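Local coordinates for protein KLLA0E08119p (PDB 3VA7) that probably carboxylates urea at the expense of ATP and hydrogencarbonate, using biotin as carboxyl carrier, in the allophanate route of urea breakdown, at residues G1023-G1028 / M1032-A1037; L987-V992 / H1066-T1071; R1049-W1054 / F1098-E1103; M932-S937 / I970-V975. One frame throughout, in Å; residues are numbered along the deposited sequence.

All four contacts reach one mixed sheet of the carboxyltransferase part of the chain, and together they illustrate how a substrate pocket is tied to its scaffold. Contacts 1 and 2 both reach the bound urea and touch through Cys-1033 CB and Asp-991 O, 3.4 Å apart; the side chain of Tyr-1035 is about 6 Å from the bound biotin group. Contact 3 joins the hairpin of contact 1 where Asn-1036 OD1 meets Ala-1053 N at 2.8 Å, and it reaches contact 4 through the salt bridge of Arg-1049 NE with Asp-936 OD2, also 2.8 Å. Contact 4, at the surface, has its centre about 31 Å from the chain's centre and about 24 Å from that of contact 2.

Contact 1: residues G1023-G1028 / M1032-A1037; sequences GVVGIG and MCIYNA. With URE (urea), chain C.
Gly-1026 and Cys-1033 are joined by two backbone hydrogen bonds, Gly-1026 N to Cys-1033 O at 2.7 Å and Cys-1033 N to Gly-1026 O at 3.0 Å, and form the hydrogen-bonded pair of an antiparallel hairpin. Towards Tyr-1035 the pattern shifts by a residue. Tyr-1035 N donates to Val-1024 O, whereas Tyr-1035 O accepts from Gly-1023 N, both at 2.9 Å. Two residues thus face one, and with Gly-1023 at positive phi this fits a G1 beta bulge.

The apolar contacts gather on the face that carries Val-1025, Ile-1027, Met-1032 and Ile-1034. Val-1025 lies alongside Ile-1034, its CG2 4.0 Å from Ile-1034 CG1, while its other branch, CG1, meets the bent Met-1032 chain at CE, 3.8 Å away. Ile-1027 crosses Met-1032 at about a right angle, and Phe-1078 of strand 1075-1081 packs on Val-1025, Met-1032 and Ile-1034.

The ligand is met by Tyr-1035 and Cys-1033. With Tyr-1035 CG beside its own backbone N (chi1 -70°), the ring presents its edge to Val-1024 O, which lies in the ring plane, and its hydroxyl reaches the ligand: urea N1 donates to Tyr-1035 OH at 2.7 Å, a weak bond because its angle is only 130°. Arg-1017 and the backbone N of Tyr-1044 bind the same oxygen. Cys-1033 SG is 3.6 Å from the urea oxygen.

The hairpin is therefore apolar on the face packed against Phe-1078 and polar where Tyr-1035 meets urea, and a hydroxyl held by protein N-H groups is presented to the substrate.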
loop_
_atom_site.group_PDB
_atom_site.type_symbol
_atom_site.label_atom_id
_atom_site.label_comp_id
_atom_site.label_asym_id
_atom_site.label_seq_id
_atom_site.Cartn_x
_atom_site.Cartn_y
_atom_site.Cartn_z
ATOM N N GLY A 1023 -2.811 12.215 8.240
ATOM C CA GLY A 1023 -3.251 12.459 9.614
ATOM C C GLY A 1023 -3.566 13.906 9.941
ATOM O O GLY A 1023 -4.097 14.192 11.018
ATOM N N VAL A 1024 -3.257 14.822 9.023
ATOM C CA VAL A 1024 -3.621 16.245 9.207
ATOM C C VAL A 1024 -5.123 16.423 9.502
ATOM O O VAL A 1024 -5.964 15.772 8.876
ATOM C CB VAL A 1024 -3.197 17.067 7.994
ATOM C CG1 VAL A 1024 -3.874 18.402 7.973
ATOM C CG2 VAL A 1024 -1.657 17.247 7.984
ATOM N N VAL A 1025 -5.461 17.250 10.485
ATOM C CA VAL A 1025 -6.828 17.534 10.788
ATOM C C VAL A 1025 -7.227 18.868 10.182
ATOM O O VAL A 1025 -6.459 19.889 10.291
ATOM C CB VAL A 1025 -7.014 17.559 12.299
ATOM C CG1 VAL A 1025 -8.376 18.165 12.730
ATOM C CG2 VAL A 1025 -6.793 16.125 12.886
ATOM N N GLY A 1026 -8.395 18.899 9.530
ATOM C CA GLY A 1026 -8.836 20.109 8.918
ATOM C C GLY A 1026 -10.178 20.656 9.370
ATOM O O GLY A 1026 -11.001 19.938 9.997
ATOM N N ILE A 1027 -10.401 21.940 9.037
ATOM C CA ILE A 1027 -11.659 22.592 9.311
ATOM C C ILE A 1027 -12.044 23.315 8.068
ATOM O O ILE A 1027 -11.321 24.169 7.571
ATOM C CB ILE A 1027 -11.643 23.519 10.553
ATOM C CG1 ILE A 1027 -11.118 22.767 11.778
ATOM C CG2 ILE A 1027 -13.025 24.088 10.853
ATOM C CD1 ILE A 1027 -12.190 22.006 12.579
ATOM N N GLY A 1028 -13.211 22.926 7.547
ATOM C CA GLY A 1028 -13.736 23.465 6.283
ATOM C C GLY A 1028 -15.101 24.003 6.562
ATOM O O GLY A 1028 -16.067 23.215 6.788
ATOM N N MET A 1032 -15.208 19.245 10.137
ATOM C CA MET A 1032 -13.911 18.733 10.484
ATOM C C MET A 1032 -13.581 17.504 9.663
ATOM O O MET A 1032 -14.439 16.661 9.459
ATOM C CB MET A 1032 -13.920 18.358 11.946
ATOM C CG MET A 1032 -12.596 17.821 12.376
ATOM S SD MET A 1032 -12.574 16.028 12.465
ATOM C CE MET A 1032 -11.110 15.837 11.597
ATOM N N CYS A 1033 -12.331 17.381 9.213
ATOM C CA CYS A 1033 -11.865 16.158 8.534
ATOM C C CYS A 1033 -10.496 15.707 9.037
ATOM O O CYS A 1033 -9.731 16.507 9.589
ATOM C CB CYS A 1033 -11.797 16.349 7.035
ATOM S SG CYS A 1033 -10.344 17.256 6.478
ATOM N N ILE A 1034 -10.221 14.416 8.892
ATOM C CA ILE A 1034 -8.906 13.851 9.106
ATOM C C ILE A 1034 -8.470 13.313 7.753
ATOM O O ILE A 1034 -9.192 12.523 7.148
ATOM C CB ILE A 1034 -8.927 12.717 10.112
ATOM C CG1 ILE A 1034 -9.296 13.272 11.479
ATOM C CG2 ILE A 1034 -7.597 12.055 10.149
ATOM C CD1 ILE A 1034 -9.617 12.204 12.532
ATOM N N TYR A 1035 -7.325 13.782 7.244
ATOM C CA TYR A 1035 -6.844 13.315 5.926
ATOM C C TYR A 1035 -6.220 11.930 6.107
ATOM O O TYR A 1035 -5.090 11.816 6.566
ATOM C CB TYR A 1035 -5.855 14.301 5.308
ATOM C CG TYR A 1035 -6.464 15.604 4.853
ATOM C CD1 TYR A 1035 -6.598 16.666 5.744
ATOM C CD2 TYR A 1035 -6.909 15.804 3.543
ATOM C CE1 TYR A 1035 -7.155 17.888 5.380
ATOM C CE2 TYR A 1035 -7.493 17.081 3.144
ATOM C CZ TYR A 1035 -7.612 18.099 4.102
ATOM O OH TYR A 1035 -8.163 19.352 3.837
ATOM N N ASN A 1036 -6.961 10.874 5.782
ATOM C CA ASN A 1036 -6.444 9.508 6.034
ATOM C C ASN A 1036 -5.289 9.065 5.139
ATOM O O ASN A 1036 -4.634 8.070 5.456
ATOM C CB ASN A 1036 -7.552 8.434 6.021
ATOM C CG ASN A 1036 -8.456 8.530 7.210
ATOM O OD1 ASN A 1036 -8.108 9.186 8.206
ATOM N ND2 ASN A 1036 -9.628 7.855 7.143
ATOM N N ALA A 1037 -5.056 9.769 4.029
ATOM C CA ALA A 1037 -3.991 9.376 3.085
ATOM C C ALA A 1037 -2.835 10.392 2.961
ATOM O O ALA A 1037 -3.060 11.607 2.986
ATOM C CB ALA A 1037 -4.587 9.129 1.736
HETATM C C URE C . -10.967 18.271 2.009
HETATM O O URE C . -11.171 17.464 2.950
HETATM N N1 URE C . -9.780 18.758 1.746
HETATM N N2 URE C . -11.894 18.759 1.171
#

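Contact 2: residues L987-V992 / H1066-T1071; sequences LGLGDV and HPWLLT. With URE (urea), chain C.
Leu-989 makes a small apolar contact with Trp-1068 and Leu-1070, at the point where the weakly bonded end of strand 984-989 meets the long loop between strands 1045-1049 and 1075-1081. No hydrogen bond crosses between the two segments, and Leu-989 alone carries the first segment's share. Its CG stands beside the backbone N (chi1 -51°) and the chain runs on extended, which sends both methyls into the loop.

Both branches meet the carbonyl oxygen of Leu-1070, Leu-989 CD1 at 3.3 Å and CD2 at 3.7 Å from Leu-1070 O. In addition CD1 approaches Trp-1068 CD1 at 3.7 Å, the leucine and indole side chains crossing at about a right angle, and CD2 lies 4.1 Å from Leu-1070 CB. That same carbonyl oxygen lies in plane at the edge of the Trp-1068 ring.

The indole has a partner within its own loop. His-1066 lies over one of its faces, offset toward the rim, with His-1066 CD2 3.1 Å above the indole plane; His-1066 NE2 and Trp-1068 NE1, though near, are not hydrogen-bonded. Leu-1070 also packs on Pro-997 of strand 997-1001.

Two residues past Leu-989 the chain turns to the ligand. Asp-991 OD1 is 3.2 Å from the urea oxygen, and a cis peptide bond leads into Val-992, whose backbone N is 4.0 Å from the same oxygen.

The division is plain: Leu-989 joins strand end and loop by van der Waals packing, without a hydrogen bond across, and Asp-991 and Val-992, just beyond it, line the urea pocket.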
loop_
_atom_site.group_PDB
_atom_site.type_symbol
_atom_site.label_atom_id
_atom_site.label_comp_id
_atom_site.label_asym_id
_atom_site.label_seq_id
_atom_site.Cartn_x
_atom_site.Cartn_y
_atom_site.Cartn_z
ATOM N N LEU A 987 -20.353 12.452 9.617
ATOM C CA LEU A 987 -21.569 12.470 8.811
ATOM C C LEU A 987 -21.496 11.630 7.524
ATOM O O LEU A 987 -22.542 11.211 7.009
ATOM C CB LEU A 987 -21.958 13.897 8.474
ATOM C CG LEU A 987 -22.200 14.802 9.684
ATOM C CD1 LEU A 987 -22.489 16.255 9.260
ATOM C CD2 LEU A 987 -23.290 14.223 10.606
ATOM N N GLY A 988 -20.273 11.417 7.010
ATOM C CA GLY A 988 -19.970 10.660 5.776
ATOM C C GLY A 988 -18.475 10.272 5.700
ATOM O O GLY A 988 -17.670 10.776 6.477
ATOM N N LEU A 989 -18.099 9.364 4.804
ATOM C CA LEU A 989 -16.692 8.951 4.655
ATOM C C LEU A 989 -16.111 9.322 3.307
ATOM O O LEU A 989 -16.821 9.523 2.322
ATOM C CB LEU A 989 -16.543 7.462 4.871
ATOM C CG LEU A 989 -17.141 6.847 6.138
ATOM C CD1 LEU A 989 -16.836 5.385 6.178
ATOM C CD2 LEU A 989 -16.647 7.484 7.416
ATOM N N GLY A 990 -14.797 9.436 3.264
ATOM C CA GLY A 990 -14.034 9.786 2.042
ATOM C C GLY A 990 -13.983 11.259 1.755
ATOM O O GLY A 990 -14.057 11.653 0.602
ATOM N N ASP A 991 -13.897 12.080 2.809
ATOM C CA ASP A 991 -13.607 13.532 2.674
ATOM C C ASP A 991 -12.196 13.844 3.234
ATOM O O ASP A 991 -12.062 14.333 4.353
ATOM C CB ASP A 991 -14.609 14.286 3.498
ATOM C CG ASP A 991 -14.922 15.651 2.931
ATOM O OD1 ASP A 991 -14.076 16.228 2.182
ATOM O OD2 ASP A 991 -16.034 16.149 3.257
ATOM N N VAL A 992 -11.140 13.508 2.513
ATOM C CA VAL A 992 -11.203 13.032 1.129
ATOM C C VAL A 992 -10.252 11.825 1.150
ATOM O O VAL A 992 -9.186 11.872 1.794
ATOM C CB VAL A 992 -10.824 14.251 0.282
ATOM C CG1 VAL A 992 -9.344 14.433 0.062
ATOM C CG2 VAL A 992 -11.688 14.487 -0.862
ATOM N N HIS A 1066 -12.700 -3.830 8.937
ATOM C CA HIS A 1066 -12.182 -3.351 7.654
ATOM C C HIS A 1066 -11.208 -2.156 7.795
ATOM O O HIS A 1066 -11.120 -1.570 8.884
ATOM C CB HIS A 1066 -13.339 -3.028 6.736
ATOM C CG HIS A 1066 -14.508 -2.482 7.449
ATOM N ND1 HIS A 1066 -15.667 -3.210 7.630
ATOM C CD2 HIS A 1066 -14.709 -1.282 8.043
ATOM C CE1 HIS A 1066 -16.537 -2.470 8.298
ATOM N NE2 HIS A 1066 -15.980 -1.299 8.563
ATOM N N PRO A 1067 -10.510 -1.770 6.700
ATOM C CA PRO A 1067 -9.554 -0.636 6.758
ATOM C C PRO A 1067 -10.125 0.712 7.203
ATOM O O PRO A 1067 -9.431 1.456 7.887
ATOM C CB PRO A 1067 -9.027 -0.523 5.318
ATOM C CG PRO A 1067 -9.377 -1.794 4.650
ATOM C CD PRO A 1067 -10.626 -2.311 5.329
ATOM N N TRP A 1068 -11.357 1.054 6.850
ATOM C CA TRP A 1068 -11.891 2.332 7.301
ATOM C C TRP A 1068 -12.393 2.220 8.740
ATOM O O TRP A 1068 -13.310 1.453 9.022
ATOM C CB TRP A 1068 -12.980 2.861 6.382
ATOM C CG TRP A 1068 -14.166 1.940 6.174
ATOM C CD1 TRP A 1068 -15.379 2.014 6.800
ATOM C CD2 TRP A 1068 -14.245 0.815 5.272
ATOM N NE1 TRP A 1068 -16.215 0.989 6.361
ATOM C CE2 TRP A 1068 -15.550 0.252 5.416
ATOM C CE3 TRP A 1068 -13.353 0.242 4.353
ATOM C CZ2 TRP A 1068 -15.979 -0.858 4.678
ATOM C CZ3 TRP A 1068 -13.772 -0.889 3.614
ATOM C CH2 TRP A 1068 -15.075 -1.428 3.787
ATOM N N LEU A 1069 -11.775 2.964 9.650
ATOM C CA LEU A 1069 -12.050 2.792 11.054
ATOM C C LEU A 1069 -13.386 3.439 11.454
ATOM O O LEU A 1069 -14.045 2.986 12.407
ATOM C CB LEU A 1069 -10.883 3.315 11.884
ATOM C CG LEU A 1069 -9.720 2.431 12.390
ATOM C CD1 LEU A 1069 -9.504 1.121 11.633
ATOM C CD2 LEU A 1069 -8.363 3.171 12.564
ATOM N N LEU A 1070 -13.818 4.472 10.723
ATOM C CA LEU A 1070 -15.029 5.196 11.112
ATOM C C LEU A 1070 -16.289 4.836 10.350
ATOM O O LEU A 1070 -16.236 4.314 9.249
ATOM C CB LEU A 1070 -14.799 6.703 11.025
ATOM C CG LEU A 1070 -13.516 7.220 11.666
ATOM C CD1 LEU A 1070 -13.345 8.669 11.445
ATOM C CD2 LEU A 1070 -13.470 6.921 13.156
ATOM N N THR A 1071 -17.439 5.145 10.944
ATOM C CA THR A 1071 -18.714 4.942 10.289
ATOM C C THR A 1071 -19.528 6.193 10.558
ATOM O O THR A 1071 -19.390 6.802 11.641
ATOM C CB THR A 1071 -19.447 3.744 10.918
ATOM O OG1 THR A 1071 -18.687 2.566 10.714
ATOM C CG2 THR A 1071 -20.819 3.580 10.297
HETATM C C URE C . -10.967 18.271 2.009
HETATM O O URE C . -11.171 17.464 2.950
HETATM N N1 URE C . -9.780 18.758 1.746
HETATM N N2 URE C . -11.894 18.759 1.171
#

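Contact 3: residues R1049-W1054 / F1098-E1103; sequences RTITAW and FKIDVE
Ile-1051 and Ile-1100, the nearest residues across the contact, have their CA atoms 9.9 Å apart, so the loop 1049-1054 and the chain leading into strand 1101-1108 share no backbone bond and meet through side chains. Ile-1051 reaches across to meet side chains pointing back at it. With CG1 in the position between backbone N and carbonyl carbon (chi1 62°) and CD1 extended beyond it, this one side chain delivers a single methyl to two partners.

That methyl, Ile-1051 CD1, sits 3.9 Å from Ile-1100 CD1, where the terminal methyls touch as the two side chains cross at a slant, and 4.0 Å from Phe-1098 CE2. Phe-1098 has CG anti to the backbone N (chi1 173°), which swings its ring to the same methyl; the approach to the ring is oblique. Ile-1089 of helix 1083-1094 also packs on both Ile-1051 and Phe-1098, and Phe-928 of strand 922-934 lies against Ile-1100.

Just after Ile-1051 in the chain come polar bonds. Thr-1052 OG1 accepts from Trp-1054 N at 3.0 Å, an ST turn, and the same hydroxyl is hydrogen-bonded to Asn-1036 O. At the other end of the segment Arg-1049, buried, sends NH2 into a salt bridge with Glu-1087 of helix 1083-1094.

Chemically the contact is aliphatic and aromatic carbon only. Three side chains bring their ends together without directional bonds, while the polar bonds of Thr-1052 and Arg-1049 lie on residues around Ile-1051 and take no part in the contact.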
loop_
_atom_site.group_PDB
_atom_site.type_symbol
_atom_site.label_atom_id
_atom_site.label_comp_id
_atom_site.label_asym_id
_atom_site.label_seq_id
_atom_site.Cartn_x
_atom_site.Cartn_y
_atom_site.Cartn_z
ATOM N N ARG A 1049 -2.489 17.620 13.717
ATOM C CA ARG A 1049 -2.392 16.286 13.162
ATOM C C ARG A 1049 -2.639 15.177 14.182
ATOM O O ARG A 1049 -2.160 15.263 15.305
ATOM C CB ARG A 1049 -1.059 16.135 12.437
ATOM C CG ARG A 1049 -0.862 14.878 11.671
ATOM C CD ARG A 1049 0.510 14.869 10.926
ATOM N NE ARG A 1049 1.614 15.452 11.685
ATOM C CZ ARG A 1049 2.726 14.805 12.039
ATOM N NH1 ARG A 1049 2.940 13.554 11.657
ATOM N NH2 ARG A 1049 3.655 15.438 12.743
ATOM N N THR A 1050 -3.429 14.174 13.769
ATOM C CA THR A 1050 -3.643 12.900 14.471
ATOM C C THR A 1050 -2.998 11.764 13.699
ATOM O O THR A 1050 -2.076 11.966 12.880
ATOM C CB THR A 1050 -5.103 12.407 14.405
ATOM O OG1 THR A 1050 -5.971 13.359 13.761
ATOM C CG2 THR A 1050 -5.610 11.891 15.746
ATOM N N ILE A 1051 -3.524 10.562 13.967
ATOM C CA ILE A 1051 -3.200 9.346 13.249
ATOM C C ILE A 1051 -4.298 9.086 12.202
ATOM O O ILE A 1051 -5.488 9.367 12.444
ATOM C CB ILE A 1051 -3.190 8.086 14.183
ATOM C CG1 ILE A 1051 -4.599 7.858 14.802
ATOM C CG2 ILE A 1051 -2.062 8.152 15.159
ATOM C CD1 ILE A 1051 -4.737 6.764 15.782
ATOM N N THR A 1052 -3.900 8.477 11.087
ATOM C CA THR A 1052 -4.828 8.100 10.033
ATOM C C THR A 1052 -5.905 7.196 10.553
ATOM O O THR A 1052 -5.640 6.285 11.329
ATOM C CB THR A 1052 -4.111 7.361 8.858
ATOM O OG1 THR A 1052 -5.076 7.108 7.822
ATOM C CG2 THR A 1052 -3.476 6.085 9.323
ATOM N N ALA A 1053 -7.119 7.456 10.124
ATOM C CA ALA A 1053 -8.199 6.591 10.472
ATOM C C ALA A 1053 -8.416 5.598 9.291
ATOM O O ALA A 1053 -9.566 5.196 8.991
ATOM C CB ALA A 1053 -9.418 7.432 10.741
ATOM N N TRP A 1054 -7.326 5.230 8.615
ATOM C CA TRP A 1054 -7.356 4.140 7.638
ATOM C C TRP A 1054 -6.246 3.155 7.909
ATOM O O TRP A 1054 -5.090 3.533 7.919
ATOM C CB TRP A 1054 -7.170 4.698 6.251
ATOM C CG TRP A 1054 -6.936 3.684 5.164
ATOM C CD1 TRP A 1054 -5.717 3.215 4.689
ATOM C CD2 TRP A 1054 -7.955 3.055 4.351
ATOM N NE1 TRP A 1054 -5.934 2.342 3.632
ATOM C CE2 TRP A 1054 -7.287 2.214 3.421
ATOM C CE3 TRP A 1054 -9.372 3.110 4.340
ATOM C CZ2 TRP A 1054 -7.984 1.420 2.501
ATOM C CZ3 TRP A 1054 -10.058 2.342 3.395
ATOM C CH2 TRP A 1054 -9.357 1.502 2.486
ATOM N N PHE A 1098 -0.326 0.368 19.019
ATOM C CA PHE A 1098 -0.990 1.480 19.676
ATOM C C PHE A 1098 -2.486 1.197 19.862
ATOM O O PHE A 1098 -3.200 0.887 18.940
ATOM C CB PHE A 1098 -0.743 2.793 18.903
ATOM C CG PHE A 1098 -1.540 3.959 19.432
ATOM C CD1 PHE A 1098 -1.147 4.633 20.597
ATOM C CD2 PHE A 1098 -2.696 4.373 18.795
ATOM C CE1 PHE A 1098 -1.874 5.676 21.084
ATOM C CE2 PHE A 1098 -3.434 5.433 19.300
ATOM C CZ PHE A 1098 -3.032 6.078 20.439
ATOM N N LYS A 1099 -2.961 1.360 21.076
ATOM C CA LYS A 1099 -4.283 0.957 21.484
ATOM C C LYS A 1099 -5.256 2.116 21.316
ATOM O O LYS A 1099 -5.445 2.965 22.192
ATOM C CB LYS A 1099 -4.206 0.438 22.925
ATOM C CG LYS A 1099 -5.530 0.376 23.681
ATOM C CD LYS A 1099 -6.378 -0.824 23.329
ATOM C CE LYS A 1099 -7.563 -0.889 24.337
ATOM N NZ LYS A 1099 -8.121 -2.272 24.642
ATOM N N ILE A 1100 -5.907 2.122 20.176
ATOM C CA ILE A 1100 -6.923 3.109 19.912
ATOM C C ILE A 1100 -8.051 3.076 20.922
ATOM O O ILE A 1100 -8.596 2.027 21.200
ATOM C CB ILE A 1100 -7.502 2.952 18.513
ATOM C CG1 ILE A 1100 -6.343 2.814 17.533
ATOM C CG2 ILE A 1100 -8.441 4.160 18.203
ATOM C CD1 ILE A 1100 -6.619 3.338 16.234
ATOM N N ASP A 1101 -8.415 4.245 21.434
ATOM C CA ASP A 1101 -9.398 4.310 22.461
ATOM C C ASP A 1101 -10.726 4.402 21.776
ATOM O O ASP A 1101 -11.139 5.484 21.329
ATOM C CB ASP A 1101 -9.113 5.489 23.436
ATOM C CG ASP A 1101 -10.230 5.696 24.521
ATOM O OD1 ASP A 1101 -9.941 6.364 25.540
ATOM O OD2 ASP A 1101 -11.397 5.242 24.375
ATOM N N VAL A 1102 -11.400 3.265 21.703
ATOM C CA VAL A 1102 -12.722 3.163 21.099
ATOM C C VAL A 1102 -13.693 2.480 22.014
ATOM O O VAL A 1102 -13.426 1.377 22.477
ATOM C CB VAL A 1102 -12.752 2.211 19.830
ATOM C CG1 VAL A 1102 -13.719 2.754 18.832
ATOM C CG2 VAL A 1102 -11.384 1.989 19.219
ATOM N N GLU A 1103 -14.857 3.086 22.174
ATOM C CA GLU A 1103 -15.968 2.493 22.908
ATOM C C GLU A 1103 -17.230 2.388 22.076
ATOM O O GLU A 1103 -17.691 3.379 21.532
ATOM C CB GLU A 1103 -16.283 3.317 24.178
ATOM C CG GLU A 1103 -15.166 3.256 25.219
ATOM C CD GLU A 1103 -14.825 1.809 25.648
ATOM O OE1 GLU A 1103 -15.778 0.991 25.766
ATOM O OE2 GLU A 1103 -13.628 1.491 25.873
#

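Contact 4: residues M932-S937 / I970-V975; sequences MAFEDS and IDRNDV
Arg-972 reaches Glu-935 by way of a first torsion that sets CG between its backbone N and carbonyl carbon (chi1 56°) and a bend at chi3 (27°); Glu-935 answers with a chain extended beyond CG. The result is a salt bridge. Arg-972 NH1 donates almost straight to Glu-935 OE2 at 2.7 Å, on the syn side of the carboxylate and in the guanidinium plane. Arg-972 NH2 adds only weak bonds, 3.4 Å each, to Glu-935 OE1 and OE2, and this difference in length makes the pairing uneven. The two flat groups are inclined by 31°. Asp-962 holds Arg-972 NE, and Asn-959 ND2 binds Glu-935 OE1, so each partner has a second bond outside the pair.

Phe-934 lies next to this pair. Arg-972 NH1 is 3.9 Å from Phe-934 CE2, at the ring edge and near its plane, while Glu-935 CG stands over one ring face.

At the helix start, Asn-973 N donates to Asp-971 OD1 and Asp-971 N to Asp-974 OD1, both at 3.0 Å. This is a capping box at the N-terminus of helix 972-979, and next to it a surface salt bridge ties the helix to the end of strand 922-934 in the carboxyltransferase sheet.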
loop_
_atom_site.group_PDB
_atom_site.type_symbol
_atom_site.label_atom_id
_atom_site.label_comp_id
_atom_site.label_asym_id
_atom_site.label_seq_id
_atom_site.Cartn_x
_atom_site.Cartn_y
_atom_site.Cartn_z
ATOM N N MET A 932 -3.986 14.340 19.134
ATOM C CA MET A 932 -3.671 15.310 18.069
ATOM C C MET A 932 -2.627 16.348 18.524
ATOM O O MET A 932 -2.743 17.007 19.596
ATOM C CB MET A 932 -4.966 15.964 17.572
ATOM C CG MET A 932 -4.782 16.951 16.452
ATOM S SD MET A 932 -5.813 18.438 16.731
ATOM C CE MET A 932 -4.610 19.406 17.546
ATOM N N ALA A 933 -1.594 16.477 17.714
ATOM C CA ALA A 933 -0.675 17.611 17.805
ATOM C C ALA A 933 -1.215 18.919 17.158
ATOM O O ALA A 933 -1.448 18.996 15.950
ATOM C CB ALA A 933 0.661 17.231 17.255
ATOM N N PHE A 934 -1.445 19.944 17.976
ATOM C CA PHE A 934 -1.756 21.288 17.455
ATOM C C PHE A 934 -0.651 21.970 16.602
ATOM O O PHE A 934 0.446 22.255 17.073
ATOM C CB PHE A 934 -2.206 22.179 18.598
ATOM C CG PHE A 934 -2.919 23.418 18.146
ATOM C CD1 PHE A 934 -4.190 23.332 17.539
ATOM C CD2 PHE A 934 -2.321 24.671 18.283
ATOM C CE1 PHE A 934 -4.880 24.483 17.097
ATOM C CE2 PHE A 934 -2.999 25.824 17.839
ATOM C CZ PHE A 934 -4.273 25.726 17.238
ATOM N N GLU A 935 -0.934 22.204 15.324
ATOM C CA GLU A 935 -0.054 23.037 14.473
ATOM C C GLU A 935 1.377 22.567 14.509
ATOM O O GLU A 935 2.267 23.359 14.752
ATOM C CB GLU A 935 -0.090 24.527 14.863
ATOM C CG GLU A 935 -1.198 25.225 14.227
ATOM C CD GLU A 935 -1.146 26.732 14.320
ATOM O OE1 GLU A 935 -1.514 27.376 13.344
ATOM O OE2 GLU A 935 -0.780 27.293 15.360
ATOM N N ASP A 936 1.586 21.290 14.263
ATOM C CA ASP A 936 2.907 20.696 14.269
ATOM C C ASP A 936 3.611 21.051 12.995
ATOM O O ASP A 936 3.028 21.669 12.119
ATOM C CB ASP A 936 2.752 19.192 14.327
ATOM C CG ASP A 936 1.947 18.668 13.163
ATOM O OD1 ASP A 936 0.709 18.955 13.132
ATOM O OD2 ASP A 936 2.529 18.025 12.262
ATOM N N SER A 937 4.839 20.591 12.836
ATOM C CA SER A 937 5.618 21.007 11.720
ATOM C C SER A 937 5.068 20.502 10.377
ATOM O O SER A 937 5.201 21.177 9.354
ATOM C CB SER A 937 7.073 20.588 11.917
ATOM O OG SER A 937 7.276 19.180 11.764
ATOM N N ILE A 970 -12.339 35.397 17.616
ATOM C CA ILE A 970 -11.900 34.760 18.856
ATOM C C ILE A 970 -10.387 34.727 18.869
ATOM O O ILE A 970 -9.804 35.153 17.906
ATOM C CB ILE A 970 -12.474 33.323 19.014
ATOM C CG1 ILE A 970 -12.101 32.434 17.807
ATOM C CG2 ILE A 970 -13.966 33.375 19.236
ATOM C CD1 ILE A 970 -12.768 31.082 17.826
ATOM N N ASP A 971 -9.780 34.239 19.955
ATOM C CA ASP A 971 -8.323 34.049 20.030
ATOM C C ASP A 971 -8.046 32.711 19.396
ATOM O O ASP A 971 -8.888 31.797 19.454
ATOM C CB ASP A 971 -7.720 34.065 21.486
ATOM C CG ASP A 971 -6.102 34.130 21.484
ATOM O OD1 ASP A 971 -5.381 33.090 21.765
ATOM O OD2 ASP A 971 -5.534 35.231 21.154
ATOM N N ARG A 972 -6.855 32.606 18.803
ATOM C CA ARG A 972 -6.372 31.346 18.241
ATOM C C ARG A 972 -6.459 30.218 19.249
ATOM O O ARG A 972 -6.711 29.086 18.860
ATOM C CB ARG A 972 -4.951 31.450 17.693
ATOM C CG ARG A 972 -3.942 31.934 18.689
ATOM C CD ARG A 972 -2.537 31.593 18.236
ATOM N NE ARG A 972 -2.462 31.488 16.800
ATOM C CZ ARG A 972 -2.025 30.404 16.155
ATOM N NH1 ARG A 972 -1.582 29.345 16.844
ATOM N NH2 ARG A 972 -1.957 30.413 14.825
ATOM N N ASN A 973 -6.280 30.517 20.529
ATOM C CA ASN A 973 -6.318 29.469 21.530
ATOM C C ASN A 973 -7.761 29.026 21.849
ATOM O O ASN A 973 -8.003 27.905 22.350
ATOM C CB ASN A 973 -5.438 29.809 22.760
ATOM C CG ASN A 973 -3.891 29.966 22.367
ATOM O OD1 ASN A 973 -3.324 29.135 21.644
ATOM N ND2 ASN A 973 -3.261 31.064 22.809
ATOM N N ASP A 974 -8.712 29.888 21.517
ATOM C CA ASP A 974 -10.080 29.473 21.506
ATOM C C ASP A 974 -10.316 28.375 20.460
ATOM O O ASP A 974 -11.037 27.427 20.759
ATOM C CB ASP A 974 -11.042 30.650 21.270
ATOM C CG ASP A 974 -11.082 31.598 22.438
ATOM O OD1 ASP A 974 -11.164 32.824 22.208
ATOM O OD2 ASP A 974 -10.995 31.105 23.576
ATOM N N VAL A 975 -9.701 28.491 19.279
ATOM C CA VAL A 975 -9.765 27.447 18.263
ATOM C C VAL A 975 -9.127 26.192 18.800
ATOM O O VAL A 975 -9.691 25.078 18.734
ATOM C CB VAL A 975 -9.088 27.862 16.926
ATOM C CG1 VAL A 975 -9.118 26.710 15.904
ATOM C CG2 VAL A 975 -9.719 29.099 16.358
#